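PDB 6AD3: lovastatin nonaketide synthase mokA from Monascus pilosus, which carries out the nine-step iterative assembly of the nonaketide in monacolin K (lovastatin) biosynthesis as a type I polyketide synthase, of which this chain is the condensation domain. Local coordinates for residues 178-181 and 185-188; 87-92 and 205-210. The protein carries 1 engineered substitution. All blocks are in the same frame, centred on the assembly; numbering follows the deposited sequence.

Contact 1. Residues 178-181 and 185-188; sequences TQYD and GDTL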
ATOM      1  N   THR A 178     -15.980  -0.944  -9.390  1.00 17.96           N
ATOM      2  CA  THR A 178     -16.012  -0.317 -10.700  1.00 17.76           C
ATOM      3  C   THR A 178     -15.140  -1.093 -11.715  1.00 18.33           C
ATOM      4  O   THR A 178     -14.203  -1.806 -11.348  1.00 19.24           O
ATOM      5  CB  THR A 178     -15.598   1.169 -10.618  1.00 20.32           C
ATOM      6  OG1 THR A 178     -16.125   1.875 -11.773  1.00 22.32           O
ATOM      7  CG2 THR A 178     -14.139   1.262 -10.597  1.00 23.91           C
ATOM      8  N   GLN A 179     -15.556  -1.061 -12.974  1.00 17.48           N
ATOM      9  CA  GLN A 179     -14.827  -1.732 -14.055  1.00 20.74           C
ATOM     10  C   GLN A 179     -13.998  -0.699 -14.833  1.00 23.31           C
ATOM     11  O   GLN A 179     -14.549   0.066 -15.606  1.00 23.12           O
ATOM     12  CB  GLN A 179     -15.846  -2.400 -15.003  1.00 22.84           C
ATOM     13  CG  GLN A 179     -16.786  -3.372 -14.295  1.00 24.15           C
ATOM     14  CD  GLN A 179     -16.031  -4.553 -13.725  1.00 27.04           C
ATOM     15  OE1 GLN A 179     -15.401  -5.306 -14.461  1.00 27.14           O
ATOM     16  NE2 GLN A 179     -15.995  -4.652 -12.408  1.00 26.96           N
ATOM     17  N   TYR A 180     -12.706  -0.591 -14.538  1.00 16.57           N
ATOM     18  CA  TYR A 180     -11.870   0.371 -15.237  1.00 17.97           C
ATOM     19  C   TYR A 180     -11.604  -0.109 -16.668  1.00 20.13           C
ATOM     20  O   TYR A 180     -11.134  -1.215 -16.859  1.00 21.27           O
ATOM     21  CB  TYR A 180     -10.553   0.547 -14.500  1.00 16.94           C
ATOM     22  CG  TYR A 180     -10.698   1.279 -13.207  1.00 14.56           C
ATOM     23  CD1 TYR A 180     -11.022   2.594 -13.188  1.00 16.28           C
ATOM     24  CD2 TYR A 180     -10.478   0.642 -11.996  1.00 16.09           C
ATOM     25  CE1 TYR A 180     -11.204   3.285 -11.981  1.00 18.95           C
ATOM     26  CE2 TYR A 180     -10.707   1.286 -10.786  1.00 17.36           C
ATOM     27  CZ  TYR A 180     -11.040   2.622 -10.788  1.00 17.83           C
ATOM     28  OH  TYR A 180     -11.271   3.291  -9.615  1.00 16.37           O
ATOM     29  N   ASP A 181     -11.918   0.712 -17.656  1.00 19.06           N
ATOM     30  CA  ASP A 181     -11.566   0.367 -19.056  1.00 20.59           C
ATOM     31  C   ASP A 181     -10.182   0.955 -19.389  1.00 18.66           C
ATOM     32  O   ASP A 181     -10.065   2.029 -20.027  1.00 18.24           O
ATOM     33  CB  ASP A 181     -12.626   0.902 -19.997  1.00 22.47           C
ATOM     34  CG  ASP A 181     -12.398   0.480 -21.465  1.00 24.38           C
ATOM     35  OD1 ASP A 181     -11.427  -0.236 -21.749  1.00 22.22           O
ATOM     36  OD2 ASP A 181     -13.191   0.926 -22.316  1.00 27.58           O
ATOM     37  N   GLY A 185      -8.151   4.558 -21.329  1.00 18.42           N
ATOM     38  CA  GLY A 185      -7.726   5.578 -20.396  1.00 19.89           C
ATOM     39  C   GLY A 185      -8.724   5.887 -19.307  1.00 17.60           C
ATOM     40  O   GLY A 185      -8.622   6.911 -18.655  1.00 16.67           O
ATOM     41  N   ASP A 186      -9.576   4.918 -19.004  1.00 16.74           N
ATOM     42  CA  ASP A 186     -10.525   5.023 -17.894  1.00 16.69           C
ATOM     43  C   ASP A 186      -9.890   4.348 -16.686  1.00 14.88           C
ATOM     44  O   ASP A 186      -9.759   3.120 -16.663  1.00 16.89           O
ATOM     45  CB  ASP A 186     -11.838   4.282 -18.277  1.00 18.32           C
ATOM     46  CG  ASP A 186     -12.814   4.227 -17.154  1.00 18.21           C
ATOM     47  OD1 ASP A 186     -13.032   5.277 -16.545  1.00 22.07           O
ATOM     48  OD2 ASP A 186     -13.309   3.129 -16.813  1.00 20.37           O
ATOM     49  N   THR A 187      -9.274   5.164 -15.828  1.00 14.78           N
ATOM     50  CA  THR A 187      -8.350   4.690 -14.816  1.00 13.98           C
ATOM     51  C   THR A 187      -8.581   5.277 -13.425  1.00 15.17           C
ATOM     52  O   THR A 187      -7.953   4.825 -12.461  1.00 13.64           O
ATOM     53  CB  THR A 187      -6.894   5.001 -15.202  1.00 13.56           C
ATOM     54  OG1 THR A 187      -6.731   6.436 -15.292  1.00 14.01           O
ATOM     55  CG2 THR A 187      -6.553   4.358 -16.533  1.00 15.07           C
ATOM     56  N   LEU A 188      -9.478   6.265 -13.303  1.00 13.95           N
ATOM     57  CA  LEU A 188      -9.658   7.010 -12.044  1.00 16.19           C
ATOM     58  C   LEU A 188     -11.148   7.297 -11.849  1.00 19.23           C
ATOM     59  O   LEU A 188     -11.920   7.423 -12.846  1.00 21.40           O
ATOM     60  CB  LEU A 188      -8.968   8.358 -12.160  1.00 20.83           C
ATOM     61  CG  LEU A 188      -7.533   8.617 -11.815  1.00 26.61           C
ATOM     62  CD1 LEU A 188      -7.361  10.152 -11.697  1.00 26.03           C
ATOM     63  CD2 LEU A 188      -7.111   7.950 -10.506  1.00 22.03           C
TER
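D181 and D186 close a small turn on the connection that leads from helix 165-176 into strand 188-195, in a condensation domain of the chloramphenicol acetyltransferase-like fold. The backbone N of D181 gives its hydrogen to OD2 of D186 over 2.9 Å, almost straight at 172°; it meets that oxygen on the anti side, 21° out of the carboxylate plane. In return the N of D186 bonds to O of D181 (3.1 Å), arriving well above the carbonyl plane. D186 can reach back because CG lies anti to its backbone N (chi1 175°), which swings the carboxylate across to the 178-181 side. The other oxygen, OD1, is held in a salt bridge with R189; gripped at both oxygens, the carboxylate should be restricted in its rotation.

Next to this pair, the Y180 ring lies along the backbone of 186-188. O of D186 sits at the ring edge, 3.7 Å from CD1 of Y180, and the T187-L188 peptide approaches obliquely. OD1 of N155 accepts the N-H of both T187 and L188, which ties down two successive peptides. On one face of the Y180 ring rests the methyl of T178, its CG2 3.3 Å above the plane and offset toward the rim.

Contact 2. Residues 87-92 and 205-210; sequences RLQKAA and AYHRFV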
ATOM      1  N   ARG A  87       1.256  -8.472 -14.536  1.00 19.12           N
ATOM      2  CA  ARG A  87       1.318  -9.936 -14.471  1.00 19.40           C
ATOM      3  C   ARG A  87       0.409 -10.465 -13.391  1.00 19.75           C
ATOM      4  O   ARG A  87      -0.229 -11.499 -13.583  1.00 20.35           O
ATOM      5  CB  ARG A  87       2.742 -10.407 -14.217  1.00 21.00           C
ATOM      6  CG  ARG A  87       3.717 -10.056 -15.320  1.00 26.14           C
ATOM      7  CD  ARG A  87       5.091 -10.628 -15.018  1.00 34.94           C
ATOM      8  NE  ARG A  87       6.147  -9.940 -15.752  1.00 43.16           N
ATOM      9  CZ  ARG A  87       6.549 -10.251 -16.981  1.00 51.29           C
ATOM     10  NH1 ARG A  87       5.938 -11.196 -17.671  1.00 56.23           N
ATOM     11  NH2 ARG A  87       7.529  -9.568 -17.544  1.00 47.41           N
ATOM     12  N   LEU A  88       0.327  -9.766 -12.245  1.00 18.06           N
ATOM     13  CA  LEU A  88      -0.616 -10.175 -11.191  1.00 18.67           C
ATOM     14  C   LEU A  88      -2.018 -10.101 -11.741  1.00 19.04           C
ATOM     15  O   LEU A  88      -2.847 -10.965 -11.458  1.00 23.32           O
ATOM     16  CB  LEU A  88      -0.489  -9.300  -9.922  1.00 18.54           C
ATOM     17  CG  LEU A  88       0.799  -9.351  -9.110  1.00 20.75           C
ATOM     18  CD1 LEU A  88       0.847  -8.250  -8.037  1.00 20.15           C
ATOM     19  CD2 LEU A  88       0.974 -10.717  -8.475  1.00 24.51           C
ATOM     20  N   GLN A  89      -2.332  -9.014 -12.439  1.00 17.45           N
ATOM     21  CA  GLN A  89      -3.705  -8.805 -12.899  1.00 20.25           C
ATOM     22  C   GLN A  89      -4.084  -9.897 -13.897  1.00 22.02           C
ATOM     23  O   GLN A  89      -5.194 -10.466 -13.851  1.00 23.79           O
ATOM     24  CB  GLN A  89      -3.837  -7.429 -13.556  1.00 24.31           C
ATOM     25  CG  GLN A  89      -5.118  -7.270 -14.345  1.00 34.61           C
ATOM     26  CD  GLN A  89      -5.342  -5.849 -14.853  1.00 36.61           C
ATOM     27  OE1 GLN A  89      -5.757  -5.662 -16.004  1.00 39.35           O
ATOM     28  NE2 GLN A  89      -5.294  -4.875 -13.930  1.00 27.06           N
ATOM     29  N   LYS A  90      -3.159 -10.205 -14.781  1.00 20.15           N
ATOM     30  CA  LYS A  90      -3.397 -11.269 -15.787  1.00 24.53           C
ATOM     31  C   LYS A  90      -3.638 -12.635 -15.157  1.00 26.79           C
ATOM     32  O   LYS A  90      -4.380 -13.437 -15.688  1.00 25.84           O
ATOM     33  CB  LYS A  90      -2.232 -11.349 -16.758  1.00 29.57           C
ATOM     34  CG  LYS A  90      -2.251 -10.235 -17.772  1.00 43.09           C
ATOM     35  CD  LYS A  90      -1.676 -10.681 -19.099  1.00 52.55           C
ATOM     36  CE  LYS A  90      -0.275 -11.241 -18.947  1.00 57.18           C
ATOM     37  NZ  LYS A  90      -0.248 -12.665 -19.374  1.00 66.14           N
ATOM     38  N   ALA A  91      -2.939 -12.929 -14.072  1.00 24.63           N
ATOM     39  CA  ALA A  91      -3.050 -14.223 -13.422  1.00 24.95           C
ATOM     40  C   ALA A  91      -4.345 -14.381 -12.604  1.00 27.17           C
ATOM     41  O   ALA A  91      -4.726 -15.497 -12.261  1.00 29.31           O
ATOM     42  CB  ALA A  91      -1.823 -14.454 -12.547  1.00 25.37           C
ATOM     43  N   ALA A  92      -4.977 -13.259 -12.238  1.00 20.90           N
ATOM     44  CA  ALA A  92      -6.192 -13.274 -11.454  1.00 24.25           C
ATOM     45  C   ALA A  92      -7.382 -13.641 -12.313  1.00 23.99           C
ATOM     46  O   ALA A  92      -7.465 -13.222 -13.486  1.00 25.55           O
ATOM     47  CB  ALA A  92      -6.420 -11.903 -10.829  1.00 24.07           C
ATOM     48  N   ALA A 205     -10.700   7.046  -6.437  1.00 13.63           N
ATOM     49  CA  ALA A 205     -10.576   5.675  -6.766  1.00 16.13           C
ATOM     50  C   ALA A 205      -9.653   5.538  -7.969  1.00 15.40           C
ATOM     51  O   ALA A 205      -9.681   6.349  -8.877  1.00 18.51           O
ATOM     52  CB  ALA A 205     -11.910   5.073  -7.057  1.00 17.95           C
ATOM     53  N   TYR A 206      -8.828   4.517  -7.945  1.00 12.29           N
ATOM     54  CA  TYR A 206      -7.789   4.347  -8.949  1.00 12.11           C
ATOM     55  C   TYR A 206      -7.503   2.907  -9.265  1.00 13.71           C
ATOM     56  O   TYR A 206      -7.435   2.032  -8.383  1.00 13.67           O
ATOM     57  CB  TYR A 206      -6.491   5.066  -8.567  1.00 13.73           C
ATOM     58  CG  TYR A 206      -5.907   4.671  -7.228  1.00 12.91           C
ATOM     59  CD1 TYR A 206      -6.350   5.260  -6.061  1.00 12.50           C
ATOM     60  CD2 TYR A 206      -4.798   3.806  -7.155  1.00 12.86           C
ATOM     61  CE1 TYR A 206      -5.757   4.951  -4.837  1.00 12.20           C
ATOM     62  CE2 TYR A 206      -4.197   3.513  -5.957  1.00 14.18           C
ATOM     63  CZ  TYR A 206      -4.688   4.056  -4.805  1.00 13.62           C
ATOM     64  OH  TYR A 206      -4.095   3.756  -3.615  1.00 16.34           O
ATOM     65  N   HIS A 207      -7.330   2.660 -10.567  1.00 12.97           N
ATOM     66  CA  HIS A 207      -6.655   1.470 -11.023  1.00 13.46           C
ATOM     67  C   HIS A 207      -5.246   1.470 -10.479  1.00 12.13           C
ATOM     68  O   HIS A 207      -4.623   2.526 -10.320  1.00 13.03           O
ATOM     69  CB  HIS A 207      -6.653   1.390 -12.545  1.00 13.06           C
ATOM     70  CG  HIS A 207      -6.149   0.084 -13.071  1.00 14.73           C
ATOM     71  ND1 HIS A 207      -6.974  -0.970 -13.411  1.00 18.13           N
ATOM     72  CD2 HIS A 207      -4.893  -0.326 -13.324  1.00 13.63           C
ATOM     73  CE1 HIS A 207      -6.240  -1.983 -13.810  1.00 13.53           C
ATOM     74  NE2 HIS A 207      -4.973  -1.630 -13.743  1.00 18.48           N
ATOM     75  N   ARG A 208      -4.732   0.267 -10.203  1.00 11.68           N
ATOM     76  CA  ARG A 208      -3.367   0.087  -9.689  1.00 12.33           C
ATOM     77  C   ARG A 208      -2.327   0.858 -10.491  1.00 13.59           C
ATOM     78  O   ARG A 208      -1.387   1.365  -9.923  1.00 13.48           O
ATOM     79  CB  ARG A 208      -3.027  -1.389  -9.690  1.00 14.46           C
ATOM     80  CG  ARG A 208      -1.574  -1.770  -9.373  1.00 14.52           C
ATOM     81  CD  ARG A 208      -1.241  -1.651  -7.919  1.00 13.22           C
ATOM     82  NE  ARG A 208      -1.128  -0.265  -7.467  1.00 14.00           N
ATOM     83  CZ  ARG A 208      -0.972   0.099  -6.203  1.00 13.61           C
ATOM     84  NH1 ARG A 208      -0.938  -0.804  -5.251  1.00 13.34           N
ATOM     85  NH2 ARG A 208      -0.859   1.378  -5.874  1.00 12.33           N
ATOM     86  N   PHE A 209      -2.453   0.870 -11.816  1.00 12.23           N
ATOM     87  CA  PHE A 209      -1.396   1.364 -12.635  1.00 13.81           C
ATOM     88  C   PHE A 209      -1.159   2.893 -12.511  1.00 13.18           C
ATOM     89  O   PHE A 209      -0.125   3.386 -13.001  1.00 14.36           O
ATOM     90  CB  PHE A 209      -1.650   1.052 -14.113  1.00 14.96           C
ATOM     91  CG  PHE A 209      -1.583  -0.407 -14.486  1.00 14.72           C
ATOM     92  CD1 PHE A 209      -1.173  -1.368 -13.589  1.00 16.40           C
ATOM     93  CD2 PHE A 209      -2.015  -0.815 -15.752  1.00 16.30           C
ATOM     94  CE1 PHE A 209      -1.231  -2.686 -13.910  1.00 16.63           C
ATOM     95  CE2 PHE A 209      -2.065  -2.151 -16.070  1.00 18.52           C
ATOM     96  CZ  PHE A 209      -1.617  -3.081 -15.170  1.00 18.67           C
ATOM     97  N   VAL A 210      -2.121   3.641 -11.968  1.00 12.87           N
ATOM     98  CA  VAL A 210      -2.095   5.125 -12.027  1.00 12.65           C
ATOM     99  C   VAL A 210      -1.975   5.820 -10.686  1.00 13.10           C
ATOM    100  O   VAL A 210      -1.929   7.041 -10.641  1.00 13.78           O
ATOM    101  CB  VAL A 210      -3.272   5.731 -12.817  1.00 13.17           C
ATOM    102  CG1 VAL A 210      -3.278   5.169 -14.250  1.00 13.75           C
ATOM    103  CG2 VAL A 210      -4.611   5.431 -12.127  1.00 13.88           C
TER
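The imidazole of H207 and the amide of Q89 meet nearly at right angles, their planes 77° apart, with the amide nitrogen at the edge of the ring and near its plane. Another edge of the same imidazole faces CA of F209, and its NE2 stands 3.5 Å above the F209 ring, over the ring centre. The imidazole thus points NE2 into the phenyl face and is not stacked on it, while NE2 of Q89 approaches the F209 ring obliquely, 4.3 Å from CZ of F209.

Q89 is the residue that crosses from helix 80-91. Its CG is anti to the backbone N (chi1 166°) and the chain stays extended beyond it, so the amide is carried straight across to the 205-210 side. There NE2 of Q89 comes to 3.0 Å from CE1 of H207. That distance is short for a nitrogen against a ring carbon, so the detail of this approach is doubtful.

H207 and R208 fall at the two histidine positions of the HHxxxDG motif of condensation domains, in the segment 205-210, which continues from strand 199-206. R208 turns elsewhere, to a salt bridge with E462 and a cation-pi contact with F368. F209 also packs on A85 and W86, so helix 80-91 borders the motif segment through F209 as well as Q89. Chemically, the contact sets a polar amide at the edge of an imidazole whose NE2 points into the face of F209, and that aromatic face probably limits how far the H207 ring can turn.

In the fold
The two contacts lie about 11 Å apart, centre to centre, on the same side of the chain's centre. Contact 1 is nested inside the chain loop closed by contact 2: helix 80-91 comes first, then 178-181 and 185-188, then 205-210. The five-stranded mixed sheet joins them, because 185-188 leads into strand 188-195, while its antiparallel neighbour, strand 199-206, runs into the segment 205-210. They also touch directly. O of T187 lies 2.9 Å from N of H207, a probable hydrogen bond, and the hydroxyl of Y180 packs against A205 and Y206. Together the two contacts frame the segment carrying the H207 and R208 positions of the condensation-domain HHxxxDG motif.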